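Local coordinates for 75aa long hypothetical regulatory protein AsnC (PDB 2CVI), which is of unknown function but, as a stand-alone Lrp/AsnC ligand-binding domain that pairs with itself, probably takes part in regulation by sensing small molecules, at residues Val18-Glu30 / Glu37-Leu49. Numbering follows the deposited sequence.
With K (potassium ion), chain C.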
loop_
_atom_site.group_PDB
_atom_site.type_symbol
_atom_site.label_atom_id
_atom_site.label_comp_id
_atom_site.label_asym_id
_atom_site.label_seq_id
_atom_site.Cartn_x
_atom_site.Cartn_y
_atom_site.Cartn_z
ATOM N N VAL A 18 4.401 -15.406 -7.650
ATOM C CA VAL A 18 4.377 -14.119 -8.331
ATOM C C VAL A 18 5.219 -13.120 -7.537
ATOM O O VAL A 18 5.954 -12.345 -8.111
ATOM C CB VAL A 18 2.897 -13.553 -8.453
ATOM C CG1 VAL A 18 2.914 -12.048 -8.785
ATOM C CG2 VAL A 18 2.147 -14.313 -9.549
ATOM N N MET A 19 5.066 -13.136 -6.214
ATOM C CA MET A 19 5.794 -12.220 -5.328
ATOM C C MET A 19 7.299 -12.412 -5.559
ATOM O O MET A 19 8.046 -11.453 -5.693
ATOM C CB MET A 19 5.416 -12.517 -3.862
ATOM C CG MET A 19 4.761 -11.369 -3.027
ATOM S SD MET A 19 5.759 -11.006 -1.509
ATOM C CE MET A 19 6.121 -12.622 -0.883
ATOM N N GLU A 20 7.751 -13.653 -5.647
ATOM C CA GLU A 20 9.173 -13.843 -5.869
ATOM C C GLU A 20 9.610 -13.441 -7.262
ATOM O O GLU A 20 10.706 -12.895 -7.439
ATOM C CB GLU A 20 9.583 -15.261 -5.533
ATOM C CG GLU A 20 9.510 -15.485 -4.017
ATOM C CD GLU A 20 10.101 -14.307 -3.212
ATOM O OE1 GLU A 20 9.311 -13.569 -2.567
ATOM O OE2 GLU A 20 11.353 -14.118 -3.230
ATOM N N LYS A 21 8.769 -13.680 -8.268
ATOM C CA LYS A 21 9.139 -13.238 -9.601
ATOM C C LYS A 21 9.138 -11.722 -9.642
ATOM O O LYS A 21 9.967 -11.115 -10.318
ATOM C CB LYS A 21 8.171 -13.741 -10.667
ATOM C CG LYS A 21 8.335 -15.214 -11.023
ATOM C CD LYS A 21 7.325 -15.567 -12.144
ATOM C CE LYS A 21 7.522 -16.988 -12.673
ATOM N NZ LYS A 21 7.116 -18.087 -11.758
ATOM N N LEU A 22 8.193 -11.109 -8.924
ATOM C CA LEU A 22 8.123 -9.652 -8.898
ATOM C C LEU A 22 9.320 -9.051 -8.196
ATOM O O LEU A 22 9.938 -8.149 -8.703
ATOM C CB LEU A 22 6.827 -9.161 -8.214
ATOM C CG LEU A 22 5.526 -9.378 -8.986
ATOM C CD1 LEU A 22 4.361 -9.110 -8.065
ATOM C CD2 LEU A 22 5.494 -8.469 -10.198
ATOM N N LEU A 23 9.642 -9.569 -7.009
ATOM C CA LEU A 23 10.755 -9.028 -6.255
ATOM C C LEU A 23 12.080 -9.118 -7.001
ATOM O O LEU A 23 12.988 -8.324 -6.763
ATOM C CB LEU A 23 10.864 -9.746 -4.909
ATOM C CG LEU A 23 9.981 -9.069 -3.867
ATOM C CD1 LEU A 23 9.900 -9.963 -2.615
ATOM C CD2 LEU A 23 10.523 -7.645 -3.565
ATOM N N ALA A 24 12.192 -10.085 -7.915
ATOM C CA ALA A 24 13.436 -10.245 -8.670
ATOM C C ALA A 24 13.581 -9.178 -9.741
ATOM O O ALA A 24 14.653 -8.975 -10.295
ATOM C CB ALA A 24 13.494 -11.635 -9.292
ATOM N N MET A 25 12.482 -8.471 -10.019
ATOM C CA MET A 25 12.545 -7.438 -11.058
ATOM C C MET A 25 13.165 -6.169 -10.515
ATOM O O MET A 25 12.847 -5.710 -9.413
ATOM C CB MET A 25 11.149 -7.132 -11.612
ATOM C CG MET A 25 10.486 -8.299 -12.284
ATOM S SD MET A 25 8.777 -7.999 -12.724
ATOM C CE MET A 25 8.353 -9.615 -13.450
ATOM N N PRO A 26 14.054 -5.549 -11.295
ATOM C CA PRO A 26 14.685 -4.335 -10.798
ATOM C C PRO A 26 13.767 -3.169 -10.391
ATOM O O PRO A 26 14.069 -2.432 -9.469
ATOM C CB PRO A 26 15.695 -4.000 -11.912
ATOM C CG PRO A 26 15.069 -4.532 -13.109
ATOM C CD PRO A 26 14.475 -5.854 -12.677
ATOM N N GLU A 27 12.635 -3.043 -11.061
ATOM C CA GLU A 27 11.712 -1.974 -10.738
ATOM C C GLU A 27 11.012 -2.174 -9.388
ATOM O O GLU A 27 10.567 -1.206 -8.778
ATOM C CB GLU A 27 10.611 -1.893 -11.787
ATOM C CG GLU A 27 11.083 -1.487 -13.168
ATOM C CD GLU A 27 11.601 -2.643 -14.003
ATOM O OE1 GLU A 27 11.621 -3.824 -13.531
ATOM O OE2 GLU A 27 11.982 -2.340 -15.156
ATOM N N VAL A 28 10.871 -3.436 -8.979
ATOM C CA VAL A 28 10.143 -3.776 -7.773
ATOM C C VAL A 28 11.006 -3.657 -6.538
ATOM O O VAL A 28 12.016 -4.375 -6.407
ATOM C CB VAL A 28 9.532 -5.181 -7.869
ATOM C CG1 VAL A 28 8.860 -5.551 -6.545
ATOM C CG2 VAL A 28 8.524 -5.214 -9.010
ATOM N N LYS A 29 10.587 -2.768 -5.639
ATOM C CA LYS A 29 11.358 -2.511 -4.433
ATOM C C LYS A 29 10.861 -3.201 -3.195
ATOM O O LYS A 29 11.659 -3.527 -2.298
ATOM C CB LYS A 29 11.451 -1.008 -4.172
ATOM C CG LYS A 29 11.976 -0.212 -5.378
ATOM C CD LYS A 29 13.275 -0.810 -5.972
ATOM C CE LYS A 29 13.772 -0.126 -7.285
ATOM N NZ LYS A 29 14.363 1.196 -7.085
ATOM N N GLU A 30 9.549 -3.423 -3.122
ATOM C CA GLU A 30 8.942 -4.089 -1.974
ATOM C C GLU A 30 7.700 -4.783 -2.491
ATOM O O GLU A 30 7.093 -4.324 -3.454
ATOM C CB GLU A 30 8.445 -3.091 -0.916
ATOM C CG GLU A 30 9.493 -2.148 -0.428
ATOM C CD GLU A 30 8.924 -1.068 0.459
ATOM O OE1 GLU A 30 7.775 -1.203 0.933
ATOM O OE2 GLU A 30 9.647 -0.080 0.690
ATOM N N GLU A 37 -9.200 -6.176 -0.207
ATOM C CA GLU A 37 -9.703 -5.991 -1.573
ATOM C C GLU A 37 -8.701 -6.515 -2.620
ATOM O O GLU A 37 -9.064 -6.991 -3.707
ATOM C CB GLU A 37 -9.973 -4.501 -1.784
ATOM C CG GLU A 37 -10.446 -4.137 -3.162
ATOM C CD GLU A 37 -10.838 -2.687 -3.261
ATOM O OE1 GLU A 37 -10.906 -2.004 -2.216
ATOM O OE2 GLU A 37 -11.088 -2.219 -4.396
ATOM N N TYR A 38 -7.412 -6.397 -2.312
ATOM C CA TYR A 38 -6.367 -6.883 -3.192
ATOM C C TYR A 38 -5.566 -7.978 -2.499
ATOM O O TYR A 38 -5.607 -8.108 -1.261
ATOM C CB TYR A 38 -5.455 -5.723 -3.581
ATOM C CG TYR A 38 -6.168 -4.673 -4.417
ATOM C CD1 TYR A 38 -6.314 -4.837 -5.796
ATOM C CD2 TYR A 38 -6.717 -3.549 -3.818
ATOM C CE1 TYR A 38 -7.011 -3.892 -6.574
ATOM C CE2 TYR A 38 -7.415 -2.589 -4.584
ATOM C CZ TYR A 38 -7.546 -2.777 -5.944
ATOM O OH TYR A 38 -8.201 -1.826 -6.686
ATOM N N ASP A 39 -4.859 -8.767 -3.300
ATOM C CA ASP A 39 -4.040 -9.881 -2.835
ATOM C C ASP A 39 -2.577 -9.601 -2.663
ATOM O O ASP A 39 -1.884 -10.294 -1.901
ATOM C CB ASP A 39 -4.176 -11.052 -3.821
ATOM C CG ASP A 39 -5.612 -11.490 -3.988
ATOM O OD1 ASP A 39 -6.223 -11.891 -2.965
ATOM O OD2 ASP A 39 -6.121 -11.453 -5.124
ATOM N N LEU A 40 -2.087 -8.643 -3.449
ATOM C CA LEU A 40 -0.671 -8.314 -3.407
ATOM C C LEU A 40 -0.494 -6.825 -3.598
ATOM O O LEU A 40 -1.230 -6.204 -4.353
ATOM C CB LEU A 40 0.081 -9.075 -4.535
ATOM C CG LEU A 40 1.611 -9.070 -4.686
ATOM C CD1 LEU A 40 2.268 -9.551 -3.394
ATOM C CD2 LEU A 40 2.007 -9.978 -5.865
ATOM N N ILE A 41 0.457 -6.239 -2.873
ATOM C CA ILE A 41 0.774 -4.819 -3.033
ATOM C C ILE A 41 2.266 -4.748 -3.322
ATOM O O ILE A 41 3.077 -5.321 -2.606
ATOM C CB ILE A 41 0.530 -4.008 -1.788
ATOM C CG1 ILE A 41 -0.946 -3.974 -1.474
ATOM C CG2 ILE A 41 1.049 -2.528 -2.030
ATOM C CD1 ILE A 41 -1.254 -3.171 -0.248
ATOM N N VAL A 42 2.624 -4.023 -4.370
ATOM C CA VAL A 42 4.019 -3.911 -4.755
ATOM C C VAL A 42 4.399 -2.439 -4.900
ATOM O O VAL A 42 3.611 -1.626 -5.406
ATOM C CB VAL A 42 4.255 -4.676 -6.073
ATOM C CG1 VAL A 42 3.558 -6.061 -5.975
ATOM C CG2 VAL A 42 3.754 -3.901 -7.267
ATOM N N LYS A 43 5.568 -2.068 -4.382
ATOM C CA LYS A 43 6.053 -0.688 -4.492
ATOM C C LYS A 43 7.089 -0.733 -5.603
ATOM O O LYS A 43 8.036 -1.520 -5.554
ATOM C CB LYS A 43 6.731 -0.155 -3.194
ATOM C CG LYS A 43 7.035 1.370 -3.260
ATOM C CD LYS A 43 7.798 1.910 -2.020
ATOM C CE LYS A 43 7.906 3.430 -2.047
ATOM N NZ LYS A 43 8.920 3.866 -1.029
ATOM N N VAL A 44 6.900 0.111 -6.612
ATOM C CA VAL A 44 7.846 0.200 -7.722
ATOM C C VAL A 44 8.375 1.619 -7.885
ATOM O O VAL A 44 7.748 2.605 -7.484
ATOM C CB VAL A 44 7.200 -0.179 -9.066
ATOM C CG1 VAL A 44 6.766 -1.616 -9.062
ATOM C CG2 VAL A 44 6.022 0.710 -9.338
ATOM N N GLU A 45 9.594 1.690 -8.413
ATOM C CA GLU A 45 10.232 2.960 -8.760
ATOM C C GLU A 45 10.737 2.795 -10.207
ATOM O O GLU A 45 11.375 1.791 -10.556
ATOM C CB GLU A 45 11.399 3.288 -7.788
ATOM C CG GLU A 45 10.928 3.557 -6.363
ATOM C CD GLU A 45 12.067 3.722 -5.348
ATOM O OE1 GLU A 45 13.192 3.272 -5.634
ATOM O OE2 GLU A 45 11.816 4.291 -4.272
ATOM N N THR A 46 10.433 3.782 -11.039
ATOM C CA THR A 46 10.839 3.788 -12.448
ATOM C C THR A 46 11.377 5.169 -12.811
ATOM O O THR A 46 11.104 6.147 -12.118
ATOM C CB THR A 46 9.660 3.421 -13.393
ATOM O OG1 THR A 46 8.600 4.375 -13.253
ATOM C CG2 THR A 46 9.150 1.988 -13.091
ATOM N N ASP A 47 12.128 5.256 -13.907
ATOM C CA ASP A 47 12.690 6.540 -14.302
ATOM C C ASP A 47 11.630 7.554 -14.708
ATOM O O ASP A 47 11.694 8.742 -14.366
ATOM C CB ASP A 47 13.649 6.318 -15.473
ATOM C CG ASP A 47 14.884 5.543 -15.077
ATOM O OD1 ASP A 47 15.138 5.389 -13.859
ATOM O OD2 ASP A 47 15.614 5.099 -15.994
ATOM N N THR A 48 10.664 7.076 -15.469
ATOM C CA THR A 48 9.610 7.895 -16.025
ATOM C C THR A 48 8.262 7.213 -15.907
ATOM O O THR A 48 8.167 6.002 -15.603
ATOM C CB THR A 48 9.845 8.114 -17.553
ATOM O OG1 THR A 48 9.699 6.848 -18.245
ATOM C CG2 THR A 48 11.290 8.631 -17.806
ATOM N N LEU A 49 7.211 7.984 -16.146
ATOM C CA LEU A 49 5.857 7.434 -16.180
ATOM C C LEU A 49 5.698 6.467 -17.342
ATOM O O LEU A 49 4.985 5.459 -17.245
ATOM C CB LEU A 49 4.795 8.537 -16.287
ATOM C CG LEU A 49 4.346 9.147 -14.983
ATOM C CD1 LEU A 49 3.141 10.040 -15.302
ATOM C CD2 LEU A 49 3.913 8.051 -13.956
HETATM K K K C . 13.914 -5.889 -6.923
HETATM O O HOH W 1 16.244 -6.782 -9.025
HETATM O O HOH W 2 9.019 2.315 1.351
#
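Leu40 and Leu22 meet end to end where helix 15-23 packs on strand 40-46 of the antiparallel sheet, in the alpha+beta, ferredoxin-like fold of the Lrp/AsnC ligand-binding domain. This is the tight side: Leu40 CD2 lies 3.3 Å from Leu22 CD1, closer than methyls usually sit, and Val18 CG1 adds a looser touch. With CG anti to the backbone N (chi1 -173°), Leu40 reaches toward the helix; Leu22 CD1 also meets Val42 CG1, and Val28 CG2 slants across Val44 CG1 at 4.0 Å, a non-hydrogen-bonded pair.

The hairpin of strands 28-33 and 40-46 carries a classic beta bulge: Lys29 and Glu30 both face Lys43, whose O accepts a 2.8 Å bond from Lys29 N and a weak one from Glu30 N. Just before it, the carbonyls of Leu23, Met25 and Val28 bind a potassium ion.

On the other face the second subunit covers Ile41, but the end with Glu30, Lys43 and Glu45 is polar and wetter. Glu30 and Lys43 run side by side, a water between Glu30 OE2 and Lys43 NZ; Glu30 OE1 bonds Tyr32 OH, and Lys43 NZ bonds Tyr32 OH of the second subunit. Bends at chi2 and chi4 bring Lys29 NZ within 3.7 Å of Glu45 CB. An alanine at Glu45 would probably leave Lys29 NZ without its countercharge and free to turn. As built, Lys29 NZ meets Glu45 OE1 at 2.8 Å on its anti side, 20° out of the carboxylate plane.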